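Local coordinates for NAD(P)H-FMN oxidoreductase (Bacillus subtilis, PDB 5LVA), which binds flavin mononucleotide and probably acts as an NAD(P)H-dependent flavin reductase or quinone dehydrogenase of the flavodoxin-like fold, at residues L159-G162 and A163-Y166; P65-Y69 and S70-L74; Q38-D42 and E43-V47; K76-L79 and D80-L84. All coordinates share one frame; numbering follows the deposited sequence.

Interaction 1: L159-G162 and A163-Y166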
loop_
_atom_site.group_PDB
_atom_site.type_symbol
_atom_site.label_atom_id
_atom_site.label_comp_id
_atom_site.label_asym_id
_atom_site.label_seq_id
_atom_site.Cartn_x
_atom_site.Cartn_y
_atom_site.Cartn_z
ATOM N N LEU A 159 6.382 16.704 7.194
ATOM C CA LEU A 159 5.304 15.735 7.145
ATOM C C LEU A 159 4.155 16.249 6.304
ATOM O O LEU A 159 3.482 15.489 5.614
ATOM C CB LEU A 159 4.814 15.401 8.542
ATOM C CG LEU A 159 3.593 14.481 8.553
ATOM C CD1 LEU A 159 3.942 13.130 7.960
ATOM C CD2 LEU A 159 2.995 14.337 9.957
ATOM N N ALA A 160 3.934 17.551 6.347
ATOM C CA ALA A 160 2.854 18.128 5.580
ATOM C C ALA A 160 3.193 18.086 4.097
ATOM O O ALA A 160 2.360 17.735 3.266
ATOM C CB ALA A 160 2.581 19.545 6.036
ATOM N N GLU A 161 4.426 18.442 3.766
ATOM C CA GLU A 161 4.889 18.343 2.390
ATOM C C GLU A 161 4.943 16.876 1.935
ATOM O O GLU A 161 4.723 16.564 0.771
ATOM C CB GLU A 161 6.250 19.012 2.238
ATOM C CG GLU A 161 6.989 18.669 0.955
ATOM C CD GLU A 161 6.441 19.362 -0.285
ATOM O OE1 GLU A 161 5.458 20.120 -0.192
ATOM O OE2 GLU A 161 7.020 19.148 -1.370
ATOM N N GLY A 162 5.218 15.972 2.863
ATOM C CA GLY A 162 5.204 14.563 2.544
ATOM C C GLY A 162 3.808 14.103 2.199
ATOM O O GLY A 162 3.617 13.316 1.279
ATOM N N ALA A 163 2.827 14.613 2.935
ATOM C CA ALA A 163 1.428 14.242 2.717
ATOM C C ALA A 163 0.938 14.726 1.368
ATOM O O ALA A 163 0.271 13.993 0.639
ATOM C CB ALA A 163 0.540 14.792 3.830
ATOM N N THR A 164 1.268 15.960 1.023
ATOM C CA THR A 164 0.799 16.477 -0.246
ATOM C C THR A 164 1.492 15.743 -1.390
ATOM O O THR A 164 0.925 15.582 -2.465
ATOM C CB THR A 164 1.000 18.007 -0.356
ATOM O OG1 THR A 164 0.806 18.425 -1.708
ATOM C CG2 THR A 164 2.361 18.400 0.060
ATOM N N GLN A 165 2.707 15.268 -1.141
ATOM C CA GLN A 165 3.441 14.518 -2.147
ATOM C C GLN A 165 2.851 13.129 -2.314
ATOM O O GLN A 165 2.817 12.581 -3.416
ATOM C CB GLN A 165 4.921 14.428 -1.786
ATOM C CG GLN A 165 5.698 15.686 -2.082
ATOM C CD GLN A 165 5.561 16.114 -3.520
ATOM O OE1 GLN A 165 5.465 15.283 -4.419
ATOM N NE2 GLN A 165 5.558 17.417 -3.750
ATOM N N TYR A 166 2.385 12.565 -1.209
ATOM C CA TYR A 166 1.701 11.289 -1.234
ATOM C C TYR A 166 0.464 11.397 -2.114
ATOM O O TYR A 166 0.225 10.559 -2.970
ATOM C CB TYR A 166 1.345 10.871 0.195
ATOM C CG TYR A 166 0.244 9.845 0.337
ATOM C CD1 TYR A 166 -1.087 10.230 0.388
ATOM C CD2 TYR A 166 0.535 8.498 0.478
ATOM C CE1 TYR A 166 -2.095 9.300 0.530
ATOM C CE2 TYR A 166 -0.469 7.561 0.625
ATOM C CZ TYR A 166 -1.781 7.972 0.655
ATOM O OH TYR A 166 -2.779 7.045 0.803
#
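Glu161 and Gln165, one helical turn apart, lie side by side and point the same way, joined by a hydrogen bond from Gln165 NE2 to Glu161 OE2 at 3.3 Å. The amide reaches that oxygen from above the carboxylate plane, 54° out of it, and the two flat groups are turned 55° against each other. Both chains bend at chi2, which brings their polar ends together. Beside this pair, Thr164 CG2 lies next to the carbonyl of Glu161, and the same Thr164 CG2 meets Glu161 OE1 at 3.6 Å.

Beneath the side chains runs the i to i+4 ladder of an alpha helix: Ala163 N to Leu159 O and Tyr166 N to Gly162 O are both 2.9 Å, while Thr164 N bonds to Ala160 O and Gln165 N to Glu161 O. Farther out, Leu159 touches Val16 and Val17, which bind FMN, Leu159 and Ala163 touch Phe21 of helix 17-23, and the Tyr166 ring stacks with Phe21 while its OH is hydrogen-bonded to Gln63 OE1 in strand 59-65. The polar exposed side and the apolar buried side together give this stretch of helix 156-171 an amphipathic character, in the C-terminal helix of this flavodoxin-like fold.

Interaction 2: P65-Y69 and S70-L74. With FMN (flavin mononucleotide), chain C.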
loop_
_atom_site.group_PDB
_atom_site.type_symbol
_atom_site.label_atom_id
_atom_site.label_comp_id
_atom_site.label_asym_id
_atom_site.label_seq_id
_atom_site.Cartn_x
_atom_site.Cartn_y
_atom_site.Cartn_z
ATOM N N PRO A 65 2.825 1.060 7.145
ATOM C CA PRO A 65 4.163 1.397 7.615
ATOM C C PRO A 65 5.106 0.232 7.374
ATOM O O PRO A 65 4.671 -0.915 7.418
ATOM C CB PRO A 65 3.962 1.638 9.108
ATOM C CG PRO A 65 2.836 0.755 9.459
ATOM C CD PRO A 65 1.907 0.810 8.271
ATOM N N LEU A 66 6.374 0.528 7.120
ATOM C CA LEU A 66 7.387 -0.495 7.001
ATOM C C LEU A 66 7.691 -1.086 8.358
ATOM O O LEU A 66 8.260 -0.421 9.219
ATOM C CB LEU A 66 8.666 0.072 6.390
ATOM C CG LEU A 66 9.662 -0.927 5.819
ATOM C CD1 LEU A 66 9.059 -1.569 4.593
ATOM C CD2 LEU A 66 10.955 -0.239 5.489
ATOM N N TYR A 67 7.306 -2.343 8.526
ATOM C CA TYR A 67 7.583 -3.103 9.726
ATOM C C TYR A 67 8.513 -4.240 9.381
ATOM O O TYR A 67 8.149 -5.088 8.578
ATOM C CB TYR A 67 6.303 -3.677 10.330
ATOM C CG TYR A 67 5.401 -2.707 11.038
ATOM C CD1 TYR A 67 5.786 -1.391 11.280
ATOM C CD2 TYR A 67 4.167 -3.115 11.489
ATOM C CE1 TYR A 67 4.954 -0.519 11.941
ATOM C CE2 TYR A 67 3.335 -2.255 12.145
ATOM C CZ TYR A 67 3.719 -0.960 12.377
ATOM O OH TYR A 67 2.834 -0.125 13.050
ATOM N N TRP A 68 9.686 -4.271 10.006
ATOM C CA TRP A 68 10.748 -5.244 9.695
ATOM C C TRP A 68 10.880 -5.486 8.188
ATOM O O TRP A 68 10.889 -6.617 7.707
ATOM C CB TRP A 68 10.523 -6.546 10.469
ATOM C CG TRP A 68 10.732 -6.309 11.930
ATOM C CD1 TRP A 68 9.774 -6.246 12.898
ATOM C CD2 TRP A 68 11.975 -6.015 12.580
ATOM N NE1 TRP A 68 10.345 -5.960 14.115
ATOM C CE2 TRP A 68 11.693 -5.805 13.947
ATOM C CE3 TRP A 68 13.299 -5.915 12.142
ATOM C CZ2 TRP A 68 12.687 -5.514 14.877
ATOM C CZ3 TRP A 68 14.282 -5.621 13.059
ATOM C CH2 TRP A 68 13.978 -5.426 14.412
ATOM N N TYR A 69 10.961 -4.369 7.468
ATOM C CA TYR A 69 11.217 -4.320 6.038
ATOM C C TYR A 69 10.107 -4.996 5.255
ATOM O O TYR A 69 10.231 -5.261 4.069
ATOM C CB TYR A 69 12.591 -4.925 5.743
ATOM C CG TYR A 69 13.642 -4.341 6.655
ATOM C CD1 TYR A 69 14.184 -3.089 6.408
ATOM C CD2 TYR A 69 14.049 -5.019 7.805
ATOM C CE1 TYR A 69 15.115 -2.541 7.272
ATOM C CE2 TYR A 69 14.980 -4.485 8.660
ATOM C CZ TYR A 69 15.507 -3.247 8.393
ATOM O OH TYR A 69 16.434 -2.718 9.244
ATOM N N SER A 70 9.000 -5.240 5.933
ATOM C CA SER A 70 7.812 -5.768 5.291
ATOM C C SER A 70 6.588 -4.956 5.741
ATOM O O SER A 70 6.727 -3.821 6.172
ATOM C CB SER A 70 7.660 -7.259 5.609
ATOM O OG SER A 70 6.521 -7.816 4.985
ATOM N N SER A 71 5.405 -5.543 5.630
ATOM C CA SER A 71 4.169 -4.875 5.994
ATOM C C SER A 71 3.671 -5.395 7.341
ATOM O O SER A 71 4.224 -6.342 7.857
ATOM C CB SER A 71 3.113 -5.101 4.915
ATOM O OG SER A 71 2.618 -6.417 4.986
ATOM N N PRO A 72 2.629 -4.766 7.922
ATOM C CA PRO A 72 1.946 -5.402 9.054
ATOM C C PRO A 72 1.325 -6.729 8.653
ATOM O O PRO A 72 1.037 -6.911 7.487
ATOM C CB PRO A 72 0.870 -4.390 9.423
ATOM C CG PRO A 72 1.421 -3.098 9.006
ATOM C CD PRO A 72 2.209 -3.364 7.755
ATOM N N PRO A 73 1.104 -7.639 9.609
ATOM C CA PRO A 73 0.685 -8.978 9.191
ATOM C C PRO A 73 -0.703 -9.087 8.554
ATOM O O PRO A 73 -0.973 -10.086 7.900
ATOM C CB PRO A 73 0.751 -9.793 10.494
ATOM C CG PRO A 73 1.024 -8.867 11.561
ATOM C CD PRO A 73 1.510 -7.590 11.022
ATOM N N LEU A 74 -1.567 -8.097 8.702
ATOM C CA LEU A 74 -2.909 -8.217 8.140
ATOM C C LEU A 74 -2.878 -8.147 6.612
ATOM O O LEU A 74 -3.707 -8.752 5.934
ATOM C CB LEU A 74 -3.828 -7.137 8.702
ATOM C CG LEU A 74 -5.266 -7.210 8.194
ATOM C CD1 LEU A 74 -5.854 -8.589 8.431
ATOM C CD2 LEU A 74 -6.122 -6.127 8.795
HETATM N N1 FMN C . 11.297 1.594 10.037
HETATM C C2 FMN C . 12.215 1.268 9.058
HETATM O O2 FMN C . 12.775 2.150 8.414
HETATM N N3 FMN C . 12.510 -0.043 8.780
HETATM C C4 FMN C . 11.907 -1.050 9.477
HETATM O O4 FMN C . 12.196 -2.206 9.191
HETATM C C4A FMN C . 10.980 -0.733 10.476
HETATM N N5 FMN C . 10.357 -1.724 11.190
HETATM C C5A FMN C . 9.443 -1.421 12.171
HETATM C C6 FMN C . 8.830 -2.449 12.870
HETATM C C7 FMN C . 7.897 -2.187 13.850
HETATM C C7M FMN C . 7.252 -3.329 14.587
HETATM C C8 FMN C . 7.582 -0.857 14.139
HETATM C C8M FMN C . 6.573 -0.519 15.195
HETATM C C9 FMN C . 8.201 0.170 13.438
HETATM C C9A FMN C . 9.125 -0.102 12.444
HETATM N N10 FMN C . 9.755 0.915 11.737
HETATM C C10 FMN C . 10.675 0.594 10.752
HETATM C "C1'" FMN C . 9.398 2.354 11.989
HETATM C "C2'" FMN C . 8.129 2.566 11.125
HETATM O "O2'" FMN C . 8.389 2.314 9.748
HETATM C "C3'" FMN C . 7.380 3.894 11.331
HETATM O "O3'" FMN C . 6.915 3.852 12.657
HETATM C "C4'" FMN C . 6.205 4.027 10.342
HETATM O "O4'" FMN C . 6.704 3.904 9.047
HETATM C "C5'" FMN C . 5.387 5.311 10.293
HETATM O "O5'" FMN C . 4.509 5.358 11.386
HETATM P P FMN C . 2.962 5.806 11.412
HETATM O O1P FMN C . 2.357 4.766 12.282
HETATM O O2P FMN C . 2.883 7.177 11.990
HETATM O O3P FMN C . 2.211 5.786 10.128
#
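Tyr67 and Ser70 form the backbone frame of this loop through two reciprocal hydrogen bonds, Tyr67 N to Ser70 O and Ser70 N to Tyr67 O, each 2.8 Å long. They make an antiparallel hydrogen-bonded pair closed by a type I' turn, with Trp68 and Tyr69 at its corner in left-handed backbone conformations. A CA-H...O contact from Leu66 CA to Ser70 O adds to the polar set.

Hydrogen bonds to the flavin come from the same backbone. Trp68 N donates to FMN N5 at 2.9 Å, Tyr69 N makes a weak bond to FMN O4, and the ribityl hydroxyl FMN O2' donates to Leu66 O at 2.8 Å. The flavin N5 is thus read by a main-chain N-H.

Apolar and ring contacts complete the grip. Tyr67 CG is anti to its carbonyl carbon (chi1 -74°), which puts the ring between FMN and Pro72: FMN C7M lies over one face, Tyr67 CD1 is 3.4 Å from FMN C8, and Pro72 CG meets Tyr67 CD2 at 3.7 Å, the side chains crossing at about a right angle. FMN C6 lies over one face of the Trp68 ring. FMN O4 stands 3.3 Å above the Tyr69 ring plane, over its centre, while Tyr69 OH is hydrogen-bonded to Asn120 OD1. Pro65 CD packs on Pro72 CG. A tight turn following strand 59-65, with aromatic side chains against the isoalloxazine, is the flavin-binding loop of a flavodoxin-like FMN site.

Interaction 3: Q38-D42 and E43-V47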
loop_
_atom_site.group_PDB
_atom_site.type_symbol
_atom_site.label_atom_id
_atom_site.label_comp_id
_atom_site.label_asym_id
_atom_site.label_seq_id
_atom_site.Cartn_x
_atom_site.Cartn_y
_atom_site.Cartn_z
ATOM N N GLN A 38 -9.363 -1.574 11.122
ATOM C CA GLN A 38 -10.614 -1.086 11.664
ATOM C C GLN A 38 -11.788 -1.968 11.236
ATOM O O GLN A 38 -12.615 -2.332 12.057
ATOM C CB GLN A 38 -10.834 0.365 11.231
ATOM C CG GLN A 38 -12.271 0.756 10.937
ATOM C CD GLN A 38 -12.935 1.402 12.117
ATOM O OE1 GLN A 38 -12.351 2.268 12.772
ATOM N NE2 GLN A 38 -14.165 0.992 12.402
ATOM N N GLU A 39 -11.854 -2.334 9.962
ATOM C CA GLU A 39 -12.975 -3.120 9.474
ATOM C C GLU A 39 -12.914 -4.566 9.903
ATOM O O GLU A 39 -13.944 -5.207 10.070
ATOM C CB GLU A 39 -13.063 -3.048 7.956
ATOM C CG GLU A 39 -13.177 -1.636 7.450
ATOM C CD GLU A 39 -13.796 -1.560 6.078
ATOM O OE1 GLU A 39 -14.206 -2.605 5.538
ATOM O OE2 GLU A 39 -13.864 -0.445 5.535
ATOM N N TYR A 40 -11.715 -5.098 10.074
ATOM C CA TYR A 40 -11.578 -6.478 10.518
ATOM C C TYR A 40 -10.735 -6.536 11.771
ATOM O O TYR A 40 -9.577 -6.927 11.716
ATOM C CB TYR A 40 -10.947 -7.351 9.432
ATOM C CG TYR A 40 -11.648 -7.314 8.093
ATOM C CD1 TYR A 40 -12.920 -7.825 7.946
ATOM C CD2 TYR A 40 -11.027 -6.773 6.977
ATOM C CE1 TYR A 40 -13.557 -7.800 6.735
ATOM C CE2 TYR A 40 -11.661 -6.746 5.758
ATOM C CZ TYR A 40 -12.927 -7.265 5.650
ATOM O OH TYR A 40 -13.580 -7.256 4.453
ATOM N N PRO A 41 -11.311 -6.140 12.912
ATOM C CA PRO A 41 -10.561 -6.105 14.168
ATOM C C PRO A 41 -10.143 -7.495 14.649
ATOM O O PRO A 41 -9.172 -7.636 15.380
ATOM C CB PRO A 41 -11.548 -5.459 15.137
ATOM C CG PRO A 41 -12.880 -5.720 14.540
ATOM C CD PRO A 41 -12.687 -5.652 13.084
ATOM N N ASP A 42 -10.863 -8.520 14.234
ATOM C CA ASP A 42 -10.479 -9.864 14.610
ATOM C C ASP A 42 -9.763 -10.547 13.454
ATOM O O ASP A 42 -9.591 -11.758 13.454
ATOM C CB ASP A 42 -11.701 -10.668 15.055
ATOM C CG ASP A 42 -12.717 -10.852 13.946
ATOM O OD1 ASP A 42 -12.671 -10.091 12.950
ATOM O OD2 ASP A 42 -13.562 -11.762 14.076
ATOM N N GLU A 43 -9.349 -9.743 12.478
ATOM C CA GLU A 43 -8.623 -10.200 11.283
ATOM C C GLU A 43 -9.376 -11.244 10.468
ATOM O O GLU A 43 -8.772 -11.967 9.689
ATOM C CB GLU A 43 -7.246 -10.746 11.668
ATOM C CG GLU A 43 -6.259 -9.667 12.066
ATOM C CD GLU A 43 -4.995 -10.221 12.675
ATOM O OE1 GLU A 43 -5.045 -11.339 13.236
ATOM O OE2 GLU A 43 -3.957 -9.532 12.620
ATOM N N ALA A 44 -10.692 -11.324 10.643
ATOM C CA ALA A 44 -11.502 -12.235 9.845
ATOM C C ALA A 44 -11.975 -11.524 8.592
ATOM O O ALA A 44 -12.898 -10.738 8.643
ATOM C CB ALA A 44 -12.670 -12.750 10.637
ATOM N N ILE A 45 -11.332 -11.814 7.465
ATOM C CA ILE A 45 -11.510 -11.029 6.252
ATOM C C ILE A 45 -12.666 -11.543 5.408
ATOM O O ILE A 45 -12.839 -12.737 5.241
ATOM C CB ILE A 45 -10.202 -11.014 5.426
ATOM C CG1 ILE A 45 -9.092 -10.340 6.234
ATOM C CG2 ILE A 45 -10.383 -10.300 4.094
ATOM C CD1 ILE A 45 -7.780 -10.204 5.508
ATOM N N ASP A 46 -13.475 -10.624 4.911
ATOM C CA ASP A 46 -14.553 -10.947 3.998
ATOM C C ASP A 46 -13.964 -11.028 2.585
ATOM O O ASP A 46 -13.821 -10.018 1.898
ATOM C CB ASP A 46 -15.653 -9.888 4.101
ATOM C CG ASP A 46 -16.938 -10.280 3.392
ATOM O OD1 ASP A 46 -16.878 -10.884 2.304
ATOM O OD2 ASP A 46 -18.019 -9.946 3.928
ATOM N N VAL A 47 -13.608 -12.235 2.166
ATOM C CA VAL A 47 -12.857 -12.418 0.938
ATOM C C VAL A 47 -13.607 -11.874 -0.272
ATOM O O VAL A 47 -13.052 -11.125 -1.068
ATOM C CB VAL A 47 -12.505 -13.905 0.735
ATOM C CG1 VAL A 47 -11.904 -14.143 -0.635
ATOM C CG2 VAL A 47 -11.542 -14.354 1.822
#
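Tyr40 and the chain from Glu43 to Asp46 make a local turn contact on the protein surface, where the polypeptide leaves helix 36-39 and doubles back toward helix 47-56. The reversal is a type I beta turn from Tyr40 to Glu43, closed by a hydrogen bond from Glu43 N to Tyr40 O at 2.9 Å.

Tyr40 is the side chain about which the returning chain folds. With CG anti to its own carbonyl carbon (chi1 -54°), the ring lies against the 44-46 backbone: Ile45 CA sits over the ring centre as a CH-pi contact, 3.9 Å from the centroid and 12° off the normal. Ile45 CG1 also packs against Tyr40 CD2 at 4.1 Å. At the far end, Asp46 N makes a weak hydrogen bond to Tyr40 OH, 3.4 Å long, and the same hydroxyl is hydrogen-bonded to Glu50 OE2, which ties the ring to the following helix.

A second brace is the hydrogen bond from Ala44 N to Asp42 OD1 at 3.3 Å. It is fairly straight at the hydrogen, yet enters from above the carboxylate plane. The methyl carbon Ala44 CB rests 3.5 Å from the same Asp42 OD1.

Asp46 occupies the N-cap position of helix 47-56, its OD1 accepting from Lys49 N. Ile45 touches Leu74 and Trp78 of helix 73-82, and Glu43 packs on Leu74, so the loop connects helices 36-39 and 47-56 while lying against helix 73-82.

Interaction 4: K76-L79 and D80-L84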
loop_
_atom_site.group_PDB
_atom_site.type_symbol
_atom_site.label_atom_id
_atom_site.label_comp_id
_atom_site.label_asym_id
_atom_site.label_seq_id
_atom_site.Cartn_x
_atom_site.Cartn_y
_atom_site.Cartn_z
ATOM N N LYS A 76 -0.320 -9.372 4.791
ATOM C CA LYS A 76 0.126 -10.711 4.410
ATOM C C LYS A 76 -1.034 -11.707 4.384
ATOM O O LYS A 76 -1.165 -12.498 3.450
ATOM C CB LYS A 76 1.210 -11.219 5.360
ATOM C CG LYS A 76 1.940 -12.425 4.801
ATOM C CD LYS A 76 2.393 -12.124 3.385
ATOM C CE LYS A 76 2.744 -13.357 2.605
ATOM N NZ LYS A 76 1.630 -14.252 2.258
ATOM N N LYS A 77 -1.866 -11.656 5.423
ATOM C CA LYS A 77 -3.082 -12.451 5.498
ATOM C C LYS A 77 -4.077 -12.090 4.399
ATOM O O LYS A 77 -4.740 -12.959 3.840
ATOM C CB LYS A 77 -3.736 -12.274 6.862
ATOM C CG LYS A 77 -4.896 -13.188 7.111
ATOM C CD LYS A 77 -5.411 -13.000 8.510
ATOM C CE LYS A 77 -4.492 -13.630 9.515
ATOM N NZ LYS A 77 -5.076 -13.527 10.885
ATOM N N TRP A 78 -4.168 -10.803 4.090
ATOM C CA TRP A 78 -4.997 -10.347 2.985
ATOM C C TRP A 78 -4.580 -10.963 1.652
ATOM O O TRP A 78 -5.423 -11.437 0.900
ATOM C CB TRP A 78 -4.950 -8.829 2.883
ATOM C CG TRP A 78 -5.963 -8.246 1.963
ATOM C CD1 TRP A 78 -7.172 -7.724 2.312
ATOM C CD2 TRP A 78 -5.857 -8.104 0.542
ATOM N NE1 TRP A 78 -7.827 -7.276 1.199
ATOM C CE2 TRP A 78 -7.041 -7.495 0.099
ATOM C CE3 TRP A 78 -4.876 -8.431 -0.398
ATOM C CZ2 TRP A 78 -7.273 -7.205 -1.244
ATOM C CZ3 TRP A 78 -5.113 -8.149 -1.730
ATOM C CH2 TRP A 78 -6.297 -7.537 -2.137
ATOM N N LEU A 79 -3.286 -10.940 1.353
ATOM C CA LEU A 79 -2.789 -11.541 0.119
ATOM C C LEU A 79 -3.136 -13.016 0.080
ATOM O O LEU A 79 -3.701 -13.502 -0.890
ATOM C CB LEU A 79 -1.276 -11.347 -0.009
ATOM C CG LEU A 79 -0.779 -9.900 -0.020
ATOM C CD1 LEU A 79 0.719 -9.846 0.120
ATOM C CD2 LEU A 79 -1.226 -9.159 -1.275
ATOM N N ASP A 80 -2.809 -13.713 1.157
ATOM C CA ASP A 80 -3.017 -15.146 1.235
ATOM C C ASP A 80 -4.461 -15.525 1.030
ATOM O O ASP A 80 -4.760 -16.491 0.325
ATOM C CB ASP A 80 -2.542 -15.684 2.586
ATOM C CG ASP A 80 -1.044 -15.684 2.716
ATOM O OD1 ASP A 80 -0.368 -15.329 1.732
ATOM O OD2 ASP A 80 -0.535 -16.033 3.797
ATOM N N HIS A 81 -5.358 -14.765 1.652
ATOM C CA HIS A 81 -6.755 -15.150 1.711
ATOM C C HIS A 81 -7.577 -14.630 0.548
ATOM O O HIS A 81 -8.554 -15.264 0.157
ATOM C CB HIS A 81 -7.366 -14.678 3.019
ATOM C CG HIS A 81 -6.876 -15.429 4.212
ATOM N ND1 HIS A 81 -7.571 -15.478 5.398
ATOM C CD2 HIS A 81 -5.754 -16.161 4.402
ATOM C CE1 HIS A 81 -6.901 -16.209 6.266
ATOM N NE2 HIS A 81 -5.795 -16.635 5.688
ATOM N N VAL A 82 -7.183 -13.490 -0.010
ATOM C CA VAL A 82 -7.970 -12.868 -1.065
ATOM C C VAL A 82 -7.542 -13.293 -2.473
ATOM O O VAL A 82 -8.393 -13.564 -3.320
ATOM C CB VAL A 82 -7.924 -11.331 -0.948
ATOM C CG1 VAL A 82 -8.682 -10.672 -2.084
ATOM C CG2 VAL A 82 -8.509 -10.885 0.390
ATOM N N LEU A 83 -6.236 -13.380 -2.720
ATOM C CA LEU A 83 -5.728 -13.713 -4.056
ATOM C C LEU A 83 -5.799 -15.207 -4.382
ATOM O O LEU A 83 -4.818 -15.924 -4.277
ATOM C CB LEU A 83 -4.293 -13.223 -4.202
ATOM C CG LEU A 83 -4.072 -11.738 -3.920
ATOM C CD1 LEU A 83 -2.609 -11.449 -3.872
ATOM C CD2 LEU A 83 -4.732 -10.882 -4.973
ATOM N N LEU A 84 -6.969 -15.659 -4.812
ATOM C CA LEU A 84 -7.220 -17.091 -4.938
ATOM C C LEU A 84 -7.217 -17.615 -6.372
ATOM O O LEU A 84 -7.411 -16.863 -7.328
ATOM C CB LEU A 84 -8.547 -17.440 -4.275
ATOM C CG LEU A 84 -8.633 -17.137 -2.781
ATOM C CD1 LEU A 84 -10.009 -17.483 -2.268
ATOM C CD2 LEU A 84 -7.596 -17.901 -2.013
#
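Trp78, on helix 73-82 of a beta-alpha-beta unit, receives Val82 CG2 over one face of its indole, 3.7 Å from the centroid of the five-membered ring and 8° off the normal, a CH-pi contact. Val82 CG1, anti to its backbone N (chi1 177°), instead meets the benzo part, 3.8 Å from Trp78 CZ2, so both methyls of the valine lie against the tryptophan. Leu83 CD2 comes near Trp78 CZ3 obliquely. A second flat group repeats the spacing: Lys77 CG sits over the centre of the His81 imidazole, 3.8 Å from its centroid and 12° off the normal.

Both pairs are i to i+4 neighbours on the last turns of the helix, which makes the crossover from strand 59-65 to strand 100-106 in the parallel sheet. The ladder of main-chain bonds confirms the spacing, with His81 N to Lys77 O and Val82 N to Trp78 O both at 2.9 Å. Asp80 N bonds to Lys76 O in the same manner. Leu83 N donates the last of these bonds, to Leu79 O; Leu83 is the first residue to leave helical geometry and the centre of an inverse gamma turn.

Trp78 is placed from outside as well: NE1 is hydrogen-bonded to Glu50 OE1 of helix 47-56, and Phe62 of strand 59-65 meets the indole edge-to-face. Leu79 and Leu83 lie side by side, pointing the same way, and touch through Leu79 CD2 and Leu83 CD1 at 3.7 Å.

From the N terminus, interaction 3 comes first, closing the turn between helices 36-39 and 47-56. Interaction 2 follows, a tight turn after strand 59-65 that leads into helix 73-82, and interaction 4 occupies the later turns of that same helix. Interaction 1 is last, on helix 156-171. The four are in series; none nests or crosses. The loop of interaction 3 lies on helix 73-82, shared by interactions 2 and 4, with Val47 CG2 3.5 Å from His81 O. These three gather helices 36-39, 47-56 and 73-82. Interaction 1 belongs to helix 156-171, packed on helix 17-23, its centre about 30 Å from that of interaction 4, the two lying on opposite sides of the chain's centre.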